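Local coordinates for protein hydroxyethylthiazole kinase (PDB 3HPD) that probably transfers a phosphate from ATP, with magnesium as cofactor, to the hydroxyl of 4-methyl-5-beta-hydroxyethylthiazole in thiamine diphosphate biosynthesis, at residues N83-G97 and G113-L127. Residues are numbered along the deposited sequence; the frame is centred on the assembly and turned at random.
Sequences NELGKPIVLDPVGAG and GVDVLKGNFGEISAL
Leu91 in strand 89-92 pairs with the parallel strand 116-120: its N donates to Val116 O (2.9 Å) and its O accepts from Lys118 N. On the tight, buried face Leu91 and Leu117 run side by side, Leu91 CD2 against Leu117 CD1 at 3.8 Å; Pro93 crosses Leu117 at about a right angle and rests its ring on Leu127 CD1. On the other face Asp92 meets Lys118, a predicted ATP-binding residue: the lysine leaves with CG anti to the backbone N (chi1 -177°), then bends at its next three torsions, bringing NZ within 2.8 Å of Asp92 OD2, a salt bridge whose hydrogen bond is weak.

Beyond the strand, Glu123 OE2 accepts from Gly95 N (2.9 Å), met from above the carboxylate plane, while OE1 takes Asn120 N and Glu123 N donates to Asn120 OD1, the capping box of helix 121-131. With an alanine here, Gly95 N and Asn120 N would probably lose their acceptor.

The Asn83 end is polar and partly open to solvent: ND2 reaches Gly113 O in its own amide plane, and a water sits beside Asn83 OD1 and Asp115 OD2. At the other margin, exposed Gly97 meets Ala126 CB through CA (3.5 Å).

In this right-handed beta-alpha-beta unit of the ribokinase-like fold, helix 100-112 packs over the leucine face, helix 193-205 touches Asp92 and Lys118, and strands 59-63 and 161-165 flank the pair.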
# COMPACT_ATOMS: atom_id res chain seq x y z
N ASN A 83 26.00 10.23 -2.67
CA ASN A 83 26.95 11.03 -3.42
C ASN A 83 28.40 10.70 -3.06
O ASN A 83 29.27 10.69 -3.93
CB ASN A 83 26.69 12.53 -3.23
CG ASN A 83 25.55 13.04 -4.09
OD1 ASN A 83 25.39 12.60 -5.23
ND2 ASN A 83 24.77 13.97 -3.57
N GLU A 84 28.65 10.41 -1.79
CA GLU A 84 30.01 10.05 -1.37
C GLU A 84 30.43 8.75 -2.05
O GLU A 84 31.58 8.61 -2.46
CB GLU A 84 30.08 9.88 0.15
CG GLU A 84 29.66 11.11 0.94
CD GLU A 84 29.89 10.96 2.44
OE1 GLU A 84 29.75 9.84 2.96
OE2 GLU A 84 30.21 11.98 3.09
N LEU A 85 29.50 7.81 -2.17
CA LEU A 85 29.77 6.51 -2.78
C LEU A 85 29.67 6.51 -4.30
O LEU A 85 30.15 5.59 -4.96
CB LEU A 85 28.81 5.46 -2.21
CG LEU A 85 28.93 5.10 -0.73
CD1 LEU A 85 27.69 4.34 -0.28
CD2 LEU A 85 30.18 4.25 -0.52
N GLY A 86 29.02 7.53 -4.85
CA GLY A 86 28.87 7.57 -6.29
C GLY A 86 27.69 6.76 -6.78
O GLY A 86 27.68 6.30 -7.92
N LYS A 87 26.70 6.54 -5.92
CA LYS A 87 25.51 5.80 -6.32
C LYS A 87 24.55 6.83 -6.92
O LYS A 87 24.26 7.85 -6.29
CB LYS A 87 24.87 5.12 -5.11
CG LYS A 87 25.75 4.08 -4.41
CD LYS A 87 26.19 2.98 -5.36
CE LYS A 87 27.14 1.99 -4.69
NZ LYS A 87 26.47 1.12 -3.69
N PRO A 88 24.05 6.59 -8.14
CA PRO A 88 23.13 7.55 -8.74
C PRO A 88 21.85 7.78 -7.94
O PRO A 88 21.29 6.85 -7.36
CB PRO A 88 22.86 6.95 -10.13
CG PRO A 88 23.00 5.49 -9.89
CD PRO A 88 24.22 5.41 -9.01
N ILE A 89 21.41 9.04 -7.90
CA ILE A 89 20.22 9.43 -7.16
C ILE A 89 19.13 9.98 -8.07
O ILE A 89 19.40 10.83 -8.92
CB ILE A 89 20.55 10.51 -6.11
CG1 ILE A 89 21.63 10.00 -5.16
CG2 ILE A 89 19.29 10.91 -5.34
CD1 ILE A 89 22.25 11.09 -4.32
N VAL A 90 17.90 9.51 -7.87
CA VAL A 90 16.75 9.98 -8.63
C VAL A 90 15.82 10.66 -7.62
O VAL A 90 15.45 10.06 -6.61
CB VAL A 90 15.96 8.83 -9.29
CG1 VAL A 90 14.74 9.39 -10.02
CG2 VAL A 90 16.85 8.06 -10.25
N LEU A 91 15.45 11.91 -7.89
CA LEU A 91 14.56 12.63 -7.00
C LEU A 91 13.22 12.96 -7.66
O LEU A 91 13.19 13.51 -8.75
CB LEU A 91 15.20 13.95 -6.54
CG LEU A 91 14.26 14.91 -5.79
CD1 LEU A 91 13.86 14.29 -4.44
CD2 LEU A 91 14.95 16.25 -5.58
N ASP A 92 12.13 12.60 -6.99
CA ASP A 92 10.80 12.91 -7.50
C ASP A 92 10.24 13.86 -6.45
O ASP A 92 9.81 13.43 -5.37
CB ASP A 92 9.93 11.66 -7.59
CG ASP A 92 8.64 11.91 -8.35
OD1 ASP A 92 8.12 13.05 -8.25
OD2 ASP A 92 8.15 10.99 -9.03
N PRO A 93 10.23 15.17 -6.75
CA PRO A 93 9.75 16.24 -5.87
C PRO A 93 8.23 16.34 -5.80
O PRO A 93 7.67 17.42 -6.04
CB PRO A 93 10.37 17.48 -6.50
CG PRO A 93 10.20 17.18 -7.96
CD PRO A 93 10.61 15.71 -8.07
N VAL A 94 7.58 15.24 -5.46
CA VAL A 94 6.12 15.21 -5.38
C VAL A 94 5.53 16.34 -4.55
O VAL A 94 5.79 16.45 -3.35
CB VAL A 94 5.62 13.87 -4.79
CG1 VAL A 94 4.10 13.84 -4.77
CG2 VAL A 94 6.16 12.70 -5.62
N GLY A 95 4.75 17.19 -5.19
CA GLY A 95 4.12 18.28 -4.47
C GLY A 95 4.93 19.55 -4.31
O GLY A 95 4.47 20.49 -3.66
N ALA A 96 6.13 19.60 -4.88
CA ALA A 96 6.93 20.81 -4.79
C ALA A 96 6.07 21.91 -5.40
O ALA A 96 5.41 21.70 -6.42
CB ALA A 96 8.23 20.66 -5.57
N GLY A 97 6.04 23.08 -4.77
CA GLY A 97 5.22 24.17 -5.28
C GLY A 97 3.88 24.21 -4.57
O GLY A 97 3.23 25.26 -4.52
N GLY A 113 23.03 17.59 -4.62
CA GLY A 113 23.27 16.94 -5.90
C GLY A 113 22.58 15.62 -6.16
O GLY A 113 22.69 14.68 -5.38
N VAL A 114 21.85 15.56 -7.27
CA VAL A 114 21.15 14.35 -7.69
C VAL A 114 21.54 14.09 -9.14
O VAL A 114 22.10 14.97 -9.80
CB VAL A 114 19.61 14.49 -7.59
CG1 VAL A 114 19.21 14.91 -6.18
CG2 VAL A 114 19.10 15.48 -8.62
N ASP A 115 21.25 12.90 -9.64
CA ASP A 115 21.59 12.54 -11.01
C ASP A 115 20.42 12.71 -11.96
O ASP A 115 20.61 12.91 -13.16
CB ASP A 115 22.12 11.12 -11.03
CG ASP A 115 23.42 10.99 -10.26
OD1 ASP A 115 24.48 11.34 -10.83
OD2 ASP A 115 23.39 10.56 -9.09
N VAL A 116 19.21 12.61 -11.42
CA VAL A 116 17.99 12.78 -12.21
C VAL A 116 16.93 13.45 -11.35
O VAL A 116 16.71 13.07 -10.20
CB VAL A 116 17.41 11.42 -12.70
CG1 VAL A 116 16.06 11.65 -13.38
CG2 VAL A 116 18.37 10.76 -13.67
N LEU A 117 16.30 14.48 -11.91
CA LEU A 117 15.21 15.20 -11.24
C LEU A 117 14.03 14.97 -12.18
O LEU A 117 14.09 15.31 -13.35
CB LEU A 117 15.51 16.70 -11.12
CG LEU A 117 14.35 17.57 -10.61
CD1 LEU A 117 13.97 17.16 -9.19
CD2 LEU A 117 14.75 19.04 -10.64
N LYS A 118 12.97 14.39 -11.65
CA LYS A 118 11.79 14.09 -12.45
C LYS A 118 10.48 14.56 -11.85
O LYS A 118 10.10 14.11 -10.80
CB LYS A 118 11.63 12.60 -12.67
CG LYS A 118 10.44 12.38 -13.58
CD LYS A 118 9.58 11.12 -13.36
CE LYS A 118 8.84 11.06 -11.97
NZ LYS A 118 7.99 12.26 -11.55
N GLY A 119 9.75 15.42 -12.54
CA GLY A 119 8.49 15.89 -12.03
C GLY A 119 7.61 16.49 -13.10
O GLY A 119 8.02 16.54 -14.26
N ASN A 120 6.41 16.93 -12.74
CA ASN A 120 5.54 17.54 -13.74
C ASN A 120 5.88 19.02 -13.91
O ASN A 120 6.76 19.54 -13.22
CB ASN A 120 4.05 17.38 -13.37
CG ASN A 120 3.70 18.04 -12.06
OD1 ASN A 120 4.18 19.12 -11.74
ND2 ASN A 120 2.82 17.38 -11.29
N PHE A 121 5.20 19.69 -14.83
CA PHE A 121 5.47 21.10 -15.09
C PHE A 121 5.41 21.99 -13.86
O PHE A 121 6.31 22.78 -13.62
CB PHE A 121 4.51 21.63 -16.15
CG PHE A 121 4.92 22.97 -16.71
CD1 PHE A 121 5.76 23.05 -17.81
CD2 PHE A 121 4.49 24.14 -16.11
CE1 PHE A 121 6.18 24.28 -18.30
CE2 PHE A 121 4.90 25.38 -16.59
CZ PHE A 121 5.75 25.45 -17.69
N GLY A 122 4.33 21.87 -13.08
CA GLY A 122 4.19 22.70 -11.90
C GLY A 122 5.29 22.52 -10.87
O GLY A 122 5.80 23.50 -10.32
N GLU A 123 5.68 21.28 -10.63
CA GLU A 123 6.72 20.98 -9.65
C GLU A 123 8.08 21.51 -10.07
O GLU A 123 8.77 22.16 -9.28
CB GLU A 123 6.79 19.46 -9.41
CG GLU A 123 5.47 18.87 -8.93
CD GLU A 123 5.46 17.35 -8.91
OE1 GLU A 123 6.15 16.73 -9.75
OE2 GLU A 123 4.75 16.77 -8.06
N ILE A 124 8.49 21.24 -11.31
CA ILE A 124 9.79 21.71 -11.77
C ILE A 124 9.82 23.23 -11.93
O ILE A 124 10.84 23.86 -11.64
CB ILE A 124 10.18 21.04 -13.11
CG1 ILE A 124 10.14 19.52 -12.96
CG2 ILE A 124 11.58 21.49 -13.51
CD1 ILE A 124 10.96 18.97 -11.80
N SER A 125 8.73 23.82 -12.38
CA SER A 125 8.70 25.27 -12.55
C SER A 125 8.80 25.95 -11.18
O SER A 125 9.42 27.00 -11.05
CB SER A 125 7.43 25.71 -13.28
OG SER A 125 6.27 25.36 -12.54
N ALA A 126 8.19 25.34 -10.17
CA ALA A 126 8.23 25.90 -8.82
C ALA A 126 9.64 25.83 -8.25
O ALA A 126 10.08 26.75 -7.55
CB ALA A 126 7.26 25.16 -7.91
N LEU A 127 10.36 24.75 -8.55
CA LEU A 127 11.72 24.58 -8.06
C LEU A 127 12.69 25.55 -8.73
O LEU A 127 13.58 26.10 -8.08
CB LEU A 127 12.20 23.14 -8.30
CG LEU A 127 11.50 22.05 -7.49
CD1 LEU A 127 12.03 20.68 -7.92
CD2 LEU A 127 11.76 22.27 -6.01
O HOH W 1 24.29 13.10 -7.63
O HOH W 2 6.36 14.06 -9.79